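Local coordinates for putative PAS/PAC sensor protein (Nakamurella multipartita DSM 44233, PDB 6HMJ) that senses blue light through a flavin mononucleotide chromophore in a light-oxygen-voltage domain and mediates RNA binding and translational regulation, at residues G212-V217 against S298-A303; P266-L271 against R285-E290; V333-G336 against V340-Y343. All blocks are in the same frame, centred on the assembly; numbering follows the deposited sequence.

Contact 1 of 3, residues G212-V217 against S298-A303. With FMN (flavin mononucleotide), chain E.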
loop_
_atom_site.group_PDB
_atom_site.type_symbol
_atom_site.label_atom_id
_atom_site.label_comp_id
_atom_site.label_asym_id
_atom_site.label_seq_id
_atom_site.Cartn_x
_atom_site.Cartn_y
_atom_site.Cartn_z
ATOM N N GLY A 212 -10.839 -28.705 6.403
ATOM C CA GLY A 212 -12.155 -28.155 6.691
ATOM C C GLY A 212 -12.765 -28.779 7.927
ATOM O O GLY A 212 -12.069 -29.066 8.907
ATOM N N TRP A 213 -14.074 -29.003 7.881
ATOM C CA TRP A 213 -14.800 -29.519 9.037
ATOM C C TRP A 213 -16.215 -29.906 8.611
ATOM O O TRP A 213 -16.629 -29.687 7.468
ATOM C CB TRP A 213 -14.833 -28.492 10.173
ATOM C CG TRP A 213 -15.046 -27.075 9.716
ATOM C CD1 TRP A 213 -14.097 -26.103 9.599
ATOM C CD2 TRP A 213 -16.286 -26.474 9.314
ATOM N NE1 TRP A 213 -14.666 -24.934 9.151
ATOM C CE2 TRP A 213 -16.009 -25.136 8.969
ATOM C CE3 TRP A 213 -17.602 -26.937 9.214
ATOM C CZ2 TRP A 213 -16.997 -24.256 8.531
ATOM C CZ3 TRP A 213 -18.584 -26.057 8.777
ATOM C CH2 TRP A 213 -18.274 -24.735 8.441
ATOM N N THR A 214 -16.950 -30.490 9.557
ATOM C CA THR A 214 -18.355 -30.843 9.395
ATOM C C THR A 214 -19.027 -30.646 10.748
ATOM O O THR A 214 -18.527 -31.145 11.761
ATOM C CB THR A 214 -18.523 -32.295 8.921
ATOM O OG1 THR A 214 -17.946 -32.455 7.618
ATOM C CG2 THR A 214 -19.992 -32.684 8.868
ATOM N N VAL A 215 -20.142 -29.921 10.768
ATOM C CA VAL A 215 -20.827 -29.598 12.020
ATOM C C VAL A 215 -22.325 -29.779 11.843
ATOM O O VAL A 215 -22.850 -29.722 10.722
ATOM C CB VAL A 215 -20.531 -28.157 12.481
ATOM C CG1 VAL A 215 -19.039 -27.951 12.658
ATOM C CG2 VAL A 215 -21.105 -27.152 11.489
ATOM N N PRO A 216 -23.043 -29.982 12.941
ATOM C CA PRO A 216 -24.501 -30.124 12.880
ATOM C C PRO A 216 -25.161 -28.757 12.724
ATOM O O PRO A 216 -24.502 -27.719 12.695
ATOM C CB PRO A 216 -24.845 -30.779 14.218
ATOM C CG PRO A 216 -23.791 -30.300 15.142
ATOM C CD PRO A 216 -22.535 -30.156 14.316
ATOM N N VAL A 217 -26.487 -28.771 12.629
ATOM C CA VAL A 217 -27.278 -27.560 12.440
ATOM C C VAL A 217 -28.057 -27.290 13.719
ATOM O O VAL A 217 -28.737 -28.182 14.242
ATOM C CB VAL A 217 -28.225 -27.692 11.236
ATOM C CG1 VAL A 217 -29.160 -26.497 11.157
ATOM C CG2 VAL A 217 -27.429 -27.836 9.953
ATOM N N SER A 298 -15.415 -39.392 5.968
ATOM C CA SER A 298 -16.122 -40.223 6.934
ATOM C C SER A 298 -17.135 -39.411 7.731
ATOM O O SER A 298 -18.236 -39.894 8.021
ATOM C CB SER A 298 -15.118 -40.893 7.870
ATOM O OG SER A 298 -15.781 -41.712 8.816
ATOM N N ALA A 299 -16.785 -38.175 8.092
ATOM C CA ALA A 299 -17.725 -37.329 8.817
ATOM C C ALA A 299 -18.982 -37.083 7.995
ATOM O O ALA A 299 -20.100 -37.148 8.519
ATOM C CB ALA A 299 -17.058 -36.006 9.189
ATOM N N ILE A 300 -18.818 -36.818 6.699
ATOM C CA ILE A 300 -19.969 -36.595 5.830
ATOM C C ILE A 300 -20.793 -37.871 5.705
ATOM O O ILE A 300 -22.020 -37.856 5.862
ATOM C CB ILE A 300 -19.501 -36.084 4.456
ATOM C CG1 ILE A 300 -18.708 -34.780 4.616
ATOM C CG2 ILE A 300 -20.689 -35.874 3.537
ATOM C CD1 ILE A 300 -17.928 -34.371 3.379
ATOM N N ARG A 301 -20.129 -38.995 5.418
ATOM C CA ARG A 301 -20.824 -40.276 5.316
ATOM C C ARG A 301 -21.654 -40.558 6.561
ATOM O O ARG A 301 -22.825 -40.942 6.469
ATOM C CB ARG A 301 -19.805 -41.396 5.088
ATOM C CG ARG A 301 -19.354 -41.544 3.647
ATOM C CD ARG A 301 -18.589 -42.844 3.413
ATOM N NE ARG A 301 -17.145 -42.661 3.582
ATOM C CZ ARG A 301 -16.453 -42.956 4.680
ATOM N NH1 ARG A 301 -17.052 -43.467 5.749
ATOM N NH2 ARG A 301 -15.144 -42.739 4.705
ATOM N N SER A 302 -21.063 -40.360 7.741
ATOM C CA SER A 302 -21.769 -40.673 8.977
ATOM C C SER A 302 -22.993 -39.782 9.151
ATOM O O SER A 302 -24.073 -40.261 9.515
ATOM C CB SER A 302 -20.821 -40.525 10.168
ATOM O OG SER A 302 -21.299 -41.242 11.292
ATOM N N ALA A 303 -22.844 -38.479 8.892
ATOM C CA ALA A 303 -23.975 -37.566 9.000
ATOM C C ALA A 303 -25.109 -37.997 8.080
ATOM O O ALA A 303 -26.272 -38.064 8.495
ATOM C CB ALA A 303 -23.528 -36.140 8.670
HETATM N N1 FMN E . -18.987 -33.363 -1.244
HETATM C C2 FMN E . -18.152 -32.407 -1.707
HETATM O O2 FMN E . -16.921 -32.543 -1.537
HETATM N N3 FMN E . -18.592 -31.309 -2.345
HETATM C C4 FMN E . -19.889 -31.078 -2.570
HETATM O O4 FMN E . -20.261 -30.046 -3.168
HETATM C C4A FMN E . -20.871 -32.076 -2.097
HETATM N N5 FMN E . -22.195 -31.919 -2.285
HETATM C C5A FMN E . -23.066 -32.853 -1.837
HETATM C C6 FMN E . -24.428 -32.655 -2.045
HETATM C C7 FMN E . -25.348 -33.594 -1.603
HETATM C C7M FMN E . -26.816 -33.363 -1.842
HETATM C C8 FMN E . -24.873 -34.812 -0.894
HETATM C C8M FMN E . -25.837 -35.854 -0.392
HETATM C C9 FMN E . -23.517 -35.008 -0.681
HETATM C C9A FMN E . -22.585 -34.075 -1.125
HETATM N N10 FMN E . -21.191 -34.250 -0.924
HETATM C C10 FMN E . -20.322 -33.258 -1.400
HETATM C "C1'" FMN E . -20.603 -35.400 -0.228
HETATM C "C2'" FMN E . -20.174 -36.465 -1.218
HETATM O "O2'" FMN E . -21.084 -36.533 -2.318
HETATM C "C3'" FMN E . -20.129 -37.805 -0.511
HETATM O "O3'" FMN E . -21.432 -38.096 0.017
HETATM C "C4'" FMN E . -19.134 -37.845 0.638
HETATM O "O4'" FMN E . -17.823 -37.528 0.170
HETATM C "C5'" FMN E . -19.214 -39.245 1.228
HETATM O "O5'" FMN E . -17.930 -39.830 1.389
HETATM P P FMN E . -17.428 -40.923 0.324
HETATM O O1P FMN E . -16.051 -41.258 0.836
HETATM O O2P FMN E . -18.444 -42.034 0.444
HETATM O O3P FMN E . -17.491 -40.228 -1.014
#

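Contact 2 of 3, residues P266-L271 against R285-E290. With FMN (flavin mononucleotide), chain E.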
loop_
_atom_site.group_PDB
_atom_site.type_symbol
_atom_site.label_atom_id
_atom_site.label_comp_id
_atom_site.label_asym_id
_atom_site.label_seq_id
_atom_site.Cartn_x
_atom_site.Cartn_y
_atom_site.Cartn_z
ATOM N N PRO A 266 -28.724 -24.392 -12.500
ATOM C CA PRO A 266 -27.647 -23.698 -13.229
ATOM C C PRO A 266 -26.644 -22.996 -12.327
ATOM O O PRO A 266 -25.466 -22.895 -12.696
ATOM C CB PRO A 266 -28.409 -22.695 -14.109
ATOM C CG PRO A 266 -29.768 -23.287 -14.266
ATOM C CD PRO A 266 -30.060 -23.977 -12.965
ATOM N N ALA A 267 -27.066 -22.496 -11.162
ATOM C CA ALA A 267 -26.114 -21.879 -10.246
ATOM C C ALA A 267 -25.027 -22.869 -9.855
ATOM O O ALA A 267 -23.860 -22.493 -9.683
ATOM C CB ALA A 267 -26.835 -21.358 -9.004
ATOM N N PHE A 268 -25.392 -24.143 -9.712
ATOM C CA PHE A 268 -24.391 -25.179 -9.492
ATOM C C PHE A 268 -23.492 -25.326 -10.712
ATOM O O PHE A 268 -22.277 -25.518 -10.578
ATOM C CB PHE A 268 -25.080 -26.503 -9.161
ATOM C CG PHE A 268 -24.133 -27.641 -8.929
ATOM C CD1 PHE A 268 -23.757 -28.469 -9.974
ATOM C CD2 PHE A 268 -23.627 -27.892 -7.665
ATOM C CE1 PHE A 268 -22.889 -29.521 -9.765
ATOM C CE2 PHE A 268 -22.760 -28.942 -7.449
ATOM C CZ PHE A 268 -22.391 -29.759 -8.503
ATOM N N GLU A 269 -24.067 -25.222 -11.914
ATOM C CA GLU A 269 -23.263 -25.337 -13.125
ATOM C C GLU A 269 -22.243 -24.210 -13.216
ATOM O O GLU A 269 -21.077 -24.445 -13.557
ATOM C CB GLU A 269 -24.171 -25.347 -14.355
ATOM C CG GLU A 269 -25.210 -26.472 -14.348
ATOM C CD GLU A 269 -26.019 -26.546 -15.632
ATOM O OE1 GLU A 269 -25.605 -25.939 -16.643
ATOM O OE2 GLU A 269 -27.067 -27.227 -15.634
ATOM N N ARG A 270 -22.656 -22.977 -12.906
ATOM C CA ARG A 270 -21.709 -21.866 -12.900
ATOM C C ARG A 270 -20.642 -22.060 -11.831
ATOM O O ARG A 270 -19.457 -21.802 -12.070
ATOM C CB ARG A 270 -22.438 -20.536 -12.696
ATOM C CG ARG A 270 -23.218 -20.060 -13.912
ATOM C CD ARG A 270 -23.891 -18.713 -13.663
ATOM N NE ARG A 270 -25.350 -18.802 -13.695
ATOM C CZ ARG A 270 -26.144 -18.757 -12.624
ATOM N NH1 ARG A 270 -25.639 -18.621 -11.404
ATOM N NH2 ARG A 270 -27.458 -18.849 -12.779
ATOM N N LEU A 271 -21.045 -22.505 -10.638
ATOM C CA LEU A 271 -20.100 -22.626 -9.532
ATOM C C LEU A 271 -19.015 -23.647 -9.839
ATOM O O LEU A 271 -17.830 -23.397 -9.593
ATOM C CB LEU A 271 -20.849 -23.022 -8.260
ATOM C CG LEU A 271 -20.024 -23.402 -7.030
ATOM C CD1 LEU A 271 -19.289 -22.188 -6.495
ATOM C CD2 LEU A 271 -20.911 -24.021 -5.958
ATOM N N ARG A 285 -18.957 -36.561 -4.959
ATOM C CA ARG A 285 -17.558 -36.585 -4.546
ATOM C C ARG A 285 -16.605 -36.092 -5.631
ATOM O O ARG A 285 -15.452 -35.777 -5.322
ATOM C CB ARG A 285 -17.164 -37.988 -4.087
ATOM C CG ARG A 285 -16.926 -38.993 -5.188
ATOM C CD ARG A 285 -16.351 -40.270 -4.605
ATOM N NE ARG A 285 -17.271 -40.903 -3.664
ATOM C CZ ARG A 285 -18.228 -41.760 -4.012
ATOM N NH1 ARG A 285 -18.399 -42.094 -5.286
ATOM N NH2 ARG A 285 -19.016 -42.286 -3.083
ATOM N N PHE A 286 -17.036 -36.042 -6.896
ATOM C CA PHE A 286 -16.121 -35.646 -7.959
ATOM C C PHE A 286 -15.581 -34.235 -7.759
ATOM O O PHE A 286 -14.551 -33.890 -8.345
ATOM C CB PHE A 286 -16.790 -35.747 -9.335
ATOM C CG PHE A 286 -18.076 -34.970 -9.463
ATOM C CD1 PHE A 286 -18.059 -33.612 -9.750
ATOM C CD2 PHE A 286 -19.302 -35.606 -9.337
ATOM C CE1 PHE A 286 -19.242 -32.899 -9.883
ATOM C CE2 PHE A 286 -20.489 -34.901 -9.469
ATOM C CZ PHE A 286 -20.461 -33.548 -9.744
ATOM N N LEU A 287 -16.257 -33.406 -6.956
ATOM C CA LEU A 287 -15.752 -32.069 -6.674
ATOM C C LEU A 287 -14.479 -32.104 -5.840
ATOM O O LEU A 287 -13.749 -31.108 -5.802
ATOM C CB LEU A 287 -16.821 -31.243 -5.956
ATOM C CG LEU A 287 -18.077 -30.946 -6.773
ATOM C CD1 LEU A 287 -19.118 -30.251 -5.920
ATOM C CD2 LEU A 287 -17.736 -30.103 -7.992
ATOM N N GLN A 288 -14.198 -33.226 -5.179
ATOM C CA GLN A 288 -12.977 -33.378 -4.403
ATOM C C GLN A 288 -11.782 -33.757 -5.267
ATOM O O GLN A 288 -10.643 -33.701 -4.783
ATOM C CB GLN A 288 -13.181 -34.441 -3.321
ATOM C CG GLN A 288 -14.288 -34.109 -2.334
ATOM C CD GLN A 288 -14.802 -35.333 -1.608
ATOM O OE1 GLN A 288 -14.107 -36.343 -1.501
ATOM N NE2 GLN A 288 -16.034 -35.256 -1.116
ATOM N N ALA A 289 -12.013 -34.132 -6.524
ATOM C CA ALA A 289 -10.946 -34.487 -7.456
ATOM C C ALA A 289 -10.001 -35.511 -6.833
ATOM O O ALA A 289 -8.777 -35.367 -6.858
ATOM C CB ALA A 289 -10.184 -33.244 -7.913
ATOM N N GLU A 290 -10.588 -36.571 -6.280
ATOM C CA GLU A 290 -9.832 -37.660 -5.668
ATOM C C GLU A 290 -8.851 -37.141 -4.619
ATOM O O GLU A 290 -7.861 -37.809 -4.301
ATOM C CB GLU A 290 -9.080 -38.463 -6.736
ATOM C CG GLU A 290 -9.939 -38.935 -7.907
ATOM C CD GLU A 290 -10.995 -39.942 -7.507
ATOM O OE1 GLU A 290 -10.972 -40.401 -6.347
ATOM O OE2 GLU A 290 -11.844 -40.282 -8.359
HETATM N N1 FMN E . -18.987 -33.363 -1.244
HETATM C C2 FMN E . -18.152 -32.407 -1.707
HETATM O O2 FMN E . -16.921 -32.543 -1.537
HETATM N N3 FMN E . -18.592 -31.309 -2.345
HETATM C C4 FMN E . -19.889 -31.078 -2.570
HETATM O O4 FMN E . -20.261 -30.046 -3.168
HETATM C C4A FMN E . -20.871 -32.076 -2.097
HETATM N N5 FMN E . -22.195 -31.919 -2.285
HETATM C C5A FMN E . -23.066 -32.853 -1.837
HETATM C C6 FMN E . -24.428 -32.655 -2.045
HETATM C C7 FMN E . -25.348 -33.594 -1.603
HETATM C C7M FMN E . -26.816 -33.363 -1.842
HETATM C C8 FMN E . -24.873 -34.812 -0.894
HETATM C C8M FMN E . -25.837 -35.854 -0.392
HETATM C C9 FMN E . -23.517 -35.008 -0.681
HETATM C C9A FMN E . -22.585 -34.075 -1.125
HETATM N N10 FMN E . -21.191 -34.250 -0.924
HETATM C C10 FMN E . -20.322 -33.258 -1.400
HETATM C "C1'" FMN E . -20.603 -35.400 -0.228
HETATM C "C2'" FMN E . -20.174 -36.465 -1.218
HETATM O "O2'" FMN E . -21.084 -36.533 -2.318
HETATM C "C3'" FMN E . -20.129 -37.805 -0.511
HETATM O "O3'" FMN E . -21.432 -38.096 0.017
HETATM C "C4'" FMN E . -19.134 -37.845 0.638
HETATM O "O4'" FMN E . -17.823 -37.528 0.170
HETATM C "C5'" FMN E . -19.214 -39.245 1.228
HETATM O "O5'" FMN E . -17.930 -39.830 1.389
HETATM P P FMN E . -17.428 -40.923 0.324
HETATM O O1P FMN E . -16.051 -41.258 0.836
HETATM O O2P FMN E . -18.444 -42.034 0.444
HETATM O O3P FMN E . -17.491 -40.228 -1.014
#

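Contact 3 of 3, residues V333-G336 against V340-Y343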
loop_
_atom_site.group_PDB
_atom_site.type_symbol
_atom_site.label_atom_id
_atom_site.label_comp_id
_atom_site.label_asym_id
_atom_site.label_seq_id
_atom_site.Cartn_x
_atom_site.Cartn_y
_atom_site.Cartn_z
ATOM N N VAL A 333 -34.392 -34.986 3.529
ATOM C CA VAL A 333 -35.798 -34.924 3.140
ATOM C C VAL A 333 -36.415 -36.277 3.463
ATOM O O VAL A 333 -35.958 -37.307 2.954
ATOM C CB VAL A 333 -35.967 -34.583 1.651
ATOM C CG1 VAL A 333 -37.439 -34.488 1.296
ATOM C CG2 VAL A 333 -35.233 -33.293 1.308
ATOM N N ARG A 334 -37.453 -36.276 4.291
ATOM C CA ARG A 334 -38.083 -37.507 4.748
ATOM C C ARG A 334 -39.462 -37.614 4.113
ATOM O O ARG A 334 -40.189 -36.621 4.015
ATOM C CB ARG A 334 -38.200 -37.511 6.274
ATOM C CG ARG A 334 -36.867 -37.270 6.973
ATOM C CD ARG A 334 -36.955 -37.362 8.492
ATOM N NE ARG A 334 -35.643 -37.158 9.110
ATOM C CZ ARG A 334 -34.820 -38.119 9.522
ATOM N NH1 ARG A 334 -35.148 -39.399 9.405
ATOM N NH2 ARG A 334 -33.654 -37.785 10.063
ATOM N N ASN A 335 -39.824 -38.819 3.679
ATOM C CA ASN A 335 -41.105 -39.027 3.018
ATOM C C ASN A 335 -42.209 -39.116 4.073
ATOM O O ASN A 335 -42.003 -38.811 5.251
ATOM C CB ASN A 335 -41.049 -40.267 2.126
ATOM C CG ASN A 335 -40.798 -41.545 2.904
ATOM O OD1 ASN A 335 -40.816 -41.554 4.135
ATOM N ND2 ASN A 335 -40.565 -42.637 2.183
ATOM N N GLY A 336 -43.405 -39.536 3.652
ATOM C CA GLY A 336 -44.535 -39.561 4.567
ATOM C C GLY A 336 -44.308 -40.460 5.767
ATOM O O GLY A 336 -44.702 -40.126 6.887
ATOM N N VAL A 340 -35.764 -41.164 5.185
ATOM C CA VAL A 340 -34.928 -40.236 4.430
ATOM C C VAL A 340 -34.733 -40.818 3.035
ATOM O O VAL A 340 -34.036 -41.822 2.865
ATOM C CB VAL A 340 -33.582 -39.992 5.121
ATOM C CG1 VAL A 340 -32.741 -39.018 4.307
ATOM C CG2 VAL A 340 -33.788 -39.466 6.532
ATOM N N THR A 341 -35.344 -40.192 2.036
ATOM C CA THR A 341 -35.226 -40.650 0.659
ATOM C C THR A 341 -34.263 -39.811 -0.170
ATOM O O THR A 341 -33.608 -40.354 -1.064
ATOM C CB THR A 341 -36.607 -40.687 -0.009
ATOM O OG1 THR A 341 -37.065 -39.359 -0.274
ATOM C CG2 THR A 341 -37.615 -41.381 0.881
ATOM N N HIS A 342 -34.141 -38.511 0.109
ATOM C CA HIS A 342 -33.203 -37.649 -0.597
ATOM C C HIS A 342 -32.441 -36.772 0.395
ATOM O O HIS A 342 -32.743 -36.727 1.591
ATOM C CB HIS A 342 -33.898 -36.741 -1.628
ATOM C CG HIS A 342 -34.548 -37.478 -2.756
ATOM N ND1 HIS A 342 -35.711 -38.200 -2.604
ATOM C CD2 HIS A 342 -34.197 -37.601 -4.059
ATOM C CE1 HIS A 342 -36.053 -38.731 -3.764
ATOM N NE2 HIS A 342 -35.149 -38.384 -4.663
ATOM N N TYR A 343 -31.431 -36.083 -0.134
ATOM C CA TYR A 343 -30.689 -35.049 0.573
ATOM C C TYR A 343 -30.550 -33.856 -0.359
ATOM O O TYR A 343 -30.341 -34.025 -1.564
ATOM C CB TYR A 343 -29.289 -35.529 1.003
ATOM C CG TYR A 343 -29.143 -35.839 2.481
ATOM C CD1 TYR A 343 -29.436 -37.101 2.979
ATOM C CD2 TYR A 343 -28.696 -34.873 3.372
ATOM C CE1 TYR A 343 -29.297 -37.388 4.322
ATOM C CE2 TYR A 343 -28.554 -35.151 4.716
ATOM C CZ TYR A 343 -28.855 -36.413 5.185
ATOM O OH TYR A 343 -28.721 -36.706 6.523
#

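Contact 1 of 3, residues G212-V217 against S298-A303
Thr214, on the outermost strand 213-216, packs against Ala299 and Ile300 of helix 294-305, which packs on the antiparallel sheet of the flavin-binding PAS (LOV) fold. The join is small, 114 Å² in all, and is made by van der Waals contact. Thr214 CB lies 4.0 Å from the methyl CB of Ala299, while Thr214 OG1 comes within 3.9 Å of Ile300 CG1, the two side chains crossing at about a right angle. With OG1 placed beside the backbone N and anti to the carbonyl carbon (chi1 -64°), the hydroxyl is turned in towards the helix and also hydrogen-bonds Thr312 OG1 on the adjacent strand, so its polar need is met although its near neighbours across the contact are carbons. Trp213 points away from the helix and packs on Leu313 and Glu327 instead.

Ile300 is the link to the chromophore. Its two branches diverge from CB: CG1 serves Thr214, and CG2 lies 3.8 Å from the ribityl carbon C1' of the flavin mononucleotide. Ile300 thus carries both strand packing and ligand contact, and the next residue, Arg301, reaches the phosphate. Its chain bends at chi3 (-92°) to bring the edge of the guanidinium to the phosphorus, and Arg301 NE donates a weak hydrogen bond of 3.3 Å to O1P of the flavin mononucleotide.

Contact 2 of 3, residues P266-L271 against R285-E290
The LOV signature segment Asn283-Gln288, which carries the flavin-binding residue Cys284, meets helix 266-272 where Phe268 reaches Phe286 and Leu287. Phe268 has CG anti to its backbone N (chi1 179°), an orientation that extends the ring from the helix towards the 3-10 turn. Its rim does the touching: Phe286 CZ lies near the plane of the Phe268 ring, 4.4 Å from Phe268 CZ. Leu287 points back against Phe268, the two side chains coming from opposite directions, and sets its CD1 obliquely against the ring, 4.2 Å from Phe268 CE2. That methyl also lies against the C4 carbonyl of the flavin, so Leu287 lies between Phe268 and the flavin.

The polar residues flanking this apolar patch grip the ligand. Gln288 NE2 spans two acceptors, donating to the ring carbonyl O2 of the flavin at 2.9 Å and to its ribityl O4' at 3.2 Å, which fixes the rotation of the amide and links the isoalloxazine ring to the ribityl chain through one amide nitrogen. Arg285 bends at chi3 to present its guanidinium edge to the phosphate: NE reaches O3P of the flavin mononucleotide at 2.7 Å in a nearly straight bond (164°), and NH2 adds a weak one to the same oxygen while forming a salt bridge with Asp258. A leucine in its place would probably leave O3P without this paired grip and Asp258 without its charged mate.

Around the contact, Phe286 stacks edge-to-face with Tyr274 and Phe268 packs on Gln347, another flavin-binding residue. The 3-10 turn leans on strand 310-317, with Leu287 bonded through its backbone to Phe317 and Gln288 resting on Ile314 and Asn316.

Contact 3 of 3, residues V333-G336 against V340-Y343
Val333 faces both Thr341 and His342 in a classic beta bulge, near the turn end of the hairpin formed by strands 323-334 and 340-346 of the PAS sheet. Two backbone hydrogen bonds hold it: Val333 N to His342 O at 3.1 Å, and Thr341 N to Val333 O, also at 3.1 Å. Val340 CA adds a CH...O contact of 3.4 Å to Val333 O, an oxygen thus approached from two successive residues. Beyond the bulge Arg334 pairs with Val340 in a non-hydrogen-bonded position.

Van der Waals packing accompanies the pairing. Val333 and His342 set their CB atoms 4.4 Å apart on one face of the sheet, where Ile237 of the second subunit covers both. Arg334 and Val340 occupy the other face; the arginine chain, extended from CG to NE, lays one side of its guanidinium over Val340 CG2, off centre. Asn335 crosses Thr341 at about a right angle, its ND2 side against the methyl CG2, and Leu233 of the second subunit packs on both.

Side-chain hydrogen bonds fix the polar ends. Asn335 OD1 accepts from Arg339 N in the turn. Thr341 has OG1 between the backbone N and the carbonyl carbon (chi1 73°), which turns the hydroxyl to the neighbouring imidazole while CG2 serves Asn335; Thr341 OG1 and His342 ND1 share a hydrogen bond of 2.9 Å.

In the fold
Reading from the N terminus, strand 213-216 opens the longest loop, closed some 80 residues later when helix 294-305 packs on it in contact 1. Contact 2 lies wholly within that loop: helix 266-272 is met 14 residues on by the signature segment, before the chain enters helix 294-305. Contact 3 follows in series, a short hairpin closure in the same sheet whose edge strand takes part in contact 1. Contacts 1 and 2 do not touch, but both reach the flavin mononucleotide, through helix 294-305 in the one and the 285-290 segment in the other. Contacts 1 and 3 meet directly, Ala303 O packing 3.4 Å from Tyr343 OH, so helix, sheet and hairpin are joined around the chromophore.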